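Local coordinates for CG8862 (PDB 3ISM), which probably cuts DNA and RNA as a magnesium-dependent endonuclease of the DNA/RNA non-specific family, at residues P16-I19 with G20-K24; I243-K246 with Q247-T250. All blocks are in the same frame, centred on the assembly; numbering follows the deposited sequence.

Contact 1. Residues P16-I19 with G20-K24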
# COMPACT_ATOMS: atom_id res chain seq x y z
N PRO B 16 -22.39 -12.49 -17.23
CA PRO B 16 -22.37 -13.19 -15.94
C PRO B 16 -21.72 -14.58 -16.01
O PRO B 16 -20.92 -14.93 -15.14
CB PRO B 16 -23.86 -13.31 -15.57
CG PRO B 16 -24.54 -12.20 -16.34
CD PRO B 16 -23.75 -12.05 -17.61
N SER B 17 -22.07 -15.33 -17.06
CA SER B 17 -21.52 -16.67 -17.27
C SER B 17 -20.00 -16.66 -17.44
O SER B 17 -19.31 -17.54 -16.94
CB SER B 17 -22.19 -17.36 -18.47
OG SER B 17 -21.79 -16.78 -19.71
N ARG B 18 -19.48 -15.64 -18.14
CA ARG B 18 -18.04 -15.52 -18.40
C ARG B 18 -17.24 -15.08 -17.18
O ARG B 18 -16.16 -15.61 -16.92
CB ARG B 18 -17.77 -14.59 -19.59
CG ARG B 18 -16.30 -14.46 -19.99
CD ARG B 18 -15.83 -15.59 -20.89
NE ARG B 18 -14.37 -15.59 -21.00
CZ ARG B 18 -13.58 -16.57 -20.56
NH1 ARG B 18 -14.09 -17.67 -20.01
NH2 ARG B 18 -12.26 -16.46 -20.70
N ILE B 19 -17.75 -14.10 -16.43
CA ILE B 19 -17.11 -13.71 -15.18
C ILE B 19 -16.97 -14.93 -14.25
O ILE B 19 -15.90 -15.18 -13.71
CB ILE B 19 -17.86 -12.57 -14.45
CG1 ILE B 19 -18.11 -11.40 -15.39
CG2 ILE B 19 -17.07 -12.08 -13.24
CD1 ILE B 19 -19.26 -10.48 -14.92
N GLY B 20 -18.06 -15.68 -14.10
CA GLY B 20 -18.06 -16.91 -13.31
C GLY B 20 -17.15 -17.99 -13.86
O GLY B 20 -16.61 -18.79 -13.10
N GLN B 21 -16.98 -18.02 -15.18
CA GLN B 21 -15.97 -18.89 -15.81
C GLN B 21 -14.54 -18.45 -15.45
O GLN B 21 -13.73 -19.26 -14.98
CB GLN B 21 -16.15 -18.93 -17.32
CG GLN B 21 -17.26 -19.87 -17.80
CD GLN B 21 -17.64 -19.61 -19.25
OE1 GLN B 21 -16.97 -18.84 -19.95
NE2 GLN B 21 -18.71 -20.24 -19.70
N ILE B 22 -14.25 -17.17 -15.67
CA ILE B 22 -12.92 -16.62 -15.37
C ILE B 22 -12.59 -16.79 -13.89
O ILE B 22 -11.50 -17.26 -13.55
CB ILE B 22 -12.79 -15.13 -15.81
CG1 ILE B 22 -12.81 -15.02 -17.34
CG2 ILE B 22 -11.51 -14.50 -15.28
CD1 ILE B 22 -13.20 -13.64 -17.85
N MET B 23 -13.55 -16.46 -13.01
CA MET B 23 -13.35 -16.49 -11.56
C MET B 23 -13.78 -17.80 -10.91
O MET B 23 -14.20 -17.82 -9.76
CB MET B 23 -14.08 -15.32 -10.88
CG MET B 23 -13.77 -13.94 -11.46
SD MET B 23 -12.00 -13.54 -11.57
CE MET B 23 -11.52 -13.53 -9.84
N LYS B 24 -13.67 -18.89 -11.67
CA LYS B 24 -13.97 -20.25 -11.21
C LYS B 24 -13.37 -20.62 -9.84
O LYS B 24 -14.03 -21.25 -9.01
CB LYS B 24 -13.45 -21.23 -12.26
CG LYS B 24 -13.63 -22.69 -11.92
CD LYS B 24 -13.26 -23.56 -13.11
CE LYS B 24 -13.27 -25.01 -12.76
NZ LYS B 24 -13.10 -25.82 -14.00

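Contact 2. Residues I243-K246 with Q247-T250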
# COMPACT_ATOMS: atom_id res chain seq x y z
N ILE B 243 -9.23 -23.95 -4.41
CA ILE B 243 -8.38 -25.14 -4.46
C ILE B 243 -7.60 -25.33 -3.15
O ILE B 243 -6.85 -24.45 -2.75
CB ILE B 243 -7.36 -25.06 -5.61
CG1 ILE B 243 -8.06 -24.70 -6.93
CG2 ILE B 243 -6.57 -26.38 -5.75
CD1 ILE B 243 -7.12 -24.46 -8.11
N ASN B 244 -7.80 -26.47 -2.49
CA ASN B 244 -6.91 -26.91 -1.41
C ASN B 244 -5.56 -27.29 -2.04
O ASN B 244 -5.51 -28.09 -2.97
CB ASN B 244 -7.57 -28.10 -0.68
CG ASN B 244 -6.69 -28.73 0.40
OD1 ASN B 244 -5.70 -28.15 0.87
ND2 ASN B 244 -7.07 -29.93 0.82
N ARG B 245 -4.47 -26.71 -1.54
CA ARG B 245 -3.13 -26.92 -2.11
C ARG B 245 -2.67 -28.38 -2.00
O ARG B 245 -1.76 -28.80 -2.72
CB ARG B 245 -2.10 -25.99 -1.46
CG ARG B 245 -2.36 -24.51 -1.64
CD ARG B 245 -1.56 -23.88 -2.78
NE ARG B 245 -2.23 -22.68 -3.26
CZ ARG B 245 -1.95 -21.44 -2.89
NH1 ARG B 245 -0.96 -21.19 -2.04
NH2 ARG B 245 -2.65 -20.44 -3.39
N LYS B 246 -3.31 -29.13 -1.10
CA LYS B 246 -3.03 -30.55 -0.94
C LYS B 246 -3.64 -31.37 -2.07
O LYS B 246 -3.36 -32.56 -2.20
CB LYS B 246 -3.54 -31.05 0.41
CG LYS B 246 -2.78 -30.48 1.60
CD LYS B 246 -3.08 -31.26 2.87
CE LYS B 246 -2.19 -30.83 4.03
NZ LYS B 246 -2.42 -29.40 4.39
N GLN B 247 -4.49 -30.74 -2.89
CA GLN B 247 -5.09 -31.43 -4.03
C GLN B 247 -4.50 -31.02 -5.39
O GLN B 247 -4.98 -31.45 -6.43
CB GLN B 247 -6.61 -31.28 -4.03
CG GLN B 247 -7.32 -32.42 -3.31
CD GLN B 247 -8.78 -32.11 -3.03
OE1 GLN B 247 -9.15 -30.97 -2.73
NE2 GLN B 247 -9.63 -33.14 -3.13
N LEU B 248 -3.47 -30.17 -5.36
CA LEU B 248 -2.72 -29.89 -6.57
C LEU B 248 -1.87 -31.12 -6.89
O LEU B 248 -1.58 -31.93 -6.00
CB LEU B 248 -1.82 -28.66 -6.39
CG LEU B 248 -2.53 -27.31 -6.37
CD1 LEU B 248 -1.58 -26.18 -5.98
CD2 LEU B 248 -3.21 -27.03 -7.72
N THR B 249 -1.51 -31.29 -8.15
CA THR B 249 -0.66 -32.42 -8.52
C THR B 249 0.79 -31.98 -8.51
O THR B 249 1.66 -32.67 -7.97
CB THR B 249 -1.09 -33.03 -9.87
OG1 THR B 249 -2.40 -33.58 -9.74
CG2 THR B 249 -0.13 -34.13 -10.30
N THR B 250 1.06 -30.81 -9.10
CA THR B 250 2.39 -30.22 -9.06
C THR B 250 2.32 -28.74 -8.78
O THR B 250 1.32 -28.08 -9.09
CB THR B 250 3.19 -30.40 -10.38
OG1 THR B 250 2.50 -29.73 -11.44
CG2 THR B 250 3.37 -31.89 -10.75

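Contact 1. Residues P16-I19 with G20-K24
Residues 16-22 form one short alpha helix, joined by backbone bonds from each carbonyl to the amide four residues on, and its last bond reaches Met23 N. Pro16 O takes Gly20 N at 3.1 Å and Ser17 O takes Gln21 N, the latter less straight (N-H...O 140°). Arg18 O and Ile19 O receive Ile22 N and Met23 N, each at 2.8 Å and close to the line of the carbonyl. Proline suits the first turn, where no amide hydrogen is needed. Met23 is the first residue to leave helical phi/psi. This short helix near the N terminus of a His-Me finger nuclease lies against strands 40-44 and 49-57: Ile22 and Met23 meet Val40 and Phe54, as apolar residues on the inner side should.

Arg18 swings CG away from its backbone N (chi1 -177°) and bends at chi2, which brings its guanidinium across Ile22. Ile22 CG1 lies over the centre of one guanidinium face, 3.7 Å from Arg18 CZ. At the edge, Arg18 NH1 donates to a lone pair of Gln21 OE1 at 3.1 Å, in the amide plane, although the two flat groups are turned 56° apart. The charge itself is met by a salt bridge from NE to Asp38, and NH1 also bonds His56. One residue further along the helix, Ile19 CG2 meets Met23 CG at 4.2 Å.

Contact 2. Residues I243-K246 with Q247-T250
Asn244 and Gln247 close a type I beta turn, in which Gln247 N donates to Asn244 O at 2.8 Å, with Arg245 and Lys246 at the corner. The donor stands well above the carbonyl plane, so no lone pair is met squarely, yet the N-H points well at the oxygen (158°). A second turn overlaps the first: Leu248 N reaches Arg245 O in a weak bond of 3.4 Å. Asparagine suits the opening position because its side chain can serve the amide two residues on. Asn244 OD1 accepts Lys246 N, again weakly, at 3.2 Å, making an Asx turn; CG anti to N (chi1 175°) sets the amide beside the chain for it. Three successive amides, those of Lys246, Gln247 and Leu248, thus each find an acceptor within the loop before strand 250-251, two of them only weakly.

The charge of Arg245 is met beyond the turn, by salt bridges from NH2 to Glu232 and from NH1 to Glu229, both on helix 228-235. Its aliphatic part serves another neighbour: Arg245 CD lies 3.9 Å from Leu248 CD1, the two side chains running side by side and pointing the same way. Leu248, buried, also faces Leu203 and Met205 of strand 203-211, a place for a branched apolar residue. Replacing Leu248 by an alanine would probably leave the CD methylene of Arg245 and the CG2 methyl of Ile243 without their apolar mate and open a gap beneath the turn against that strand. Lys246 and Gln247 are exposed, where long polar chains can meet solvent. Ile243 crosses Leu248 at about a right angle, its CG2 methyl meeting Leu248 CD2 at 3.9 Å.

In the fold
From the N terminus the chain first forms contact 1, which closes only the turns of helix 16-22, and then enters the large mixed sheet through strands 33-35, 40-44 and 49-57. Contact 2 closes a tight loop much later, between helix 228-235 and strand 250-251, so the two stand in series and neither nest nor cross. Contact 1 ties the helix to the early strands of the sheet, whereas contact 2 links helix 228-235 to strand 203-211 near the other end. Their centres are 21 Å apart and their nearest atoms about 7 Å; Tyr25, just after contact 1, touches Ile243 of contact 2.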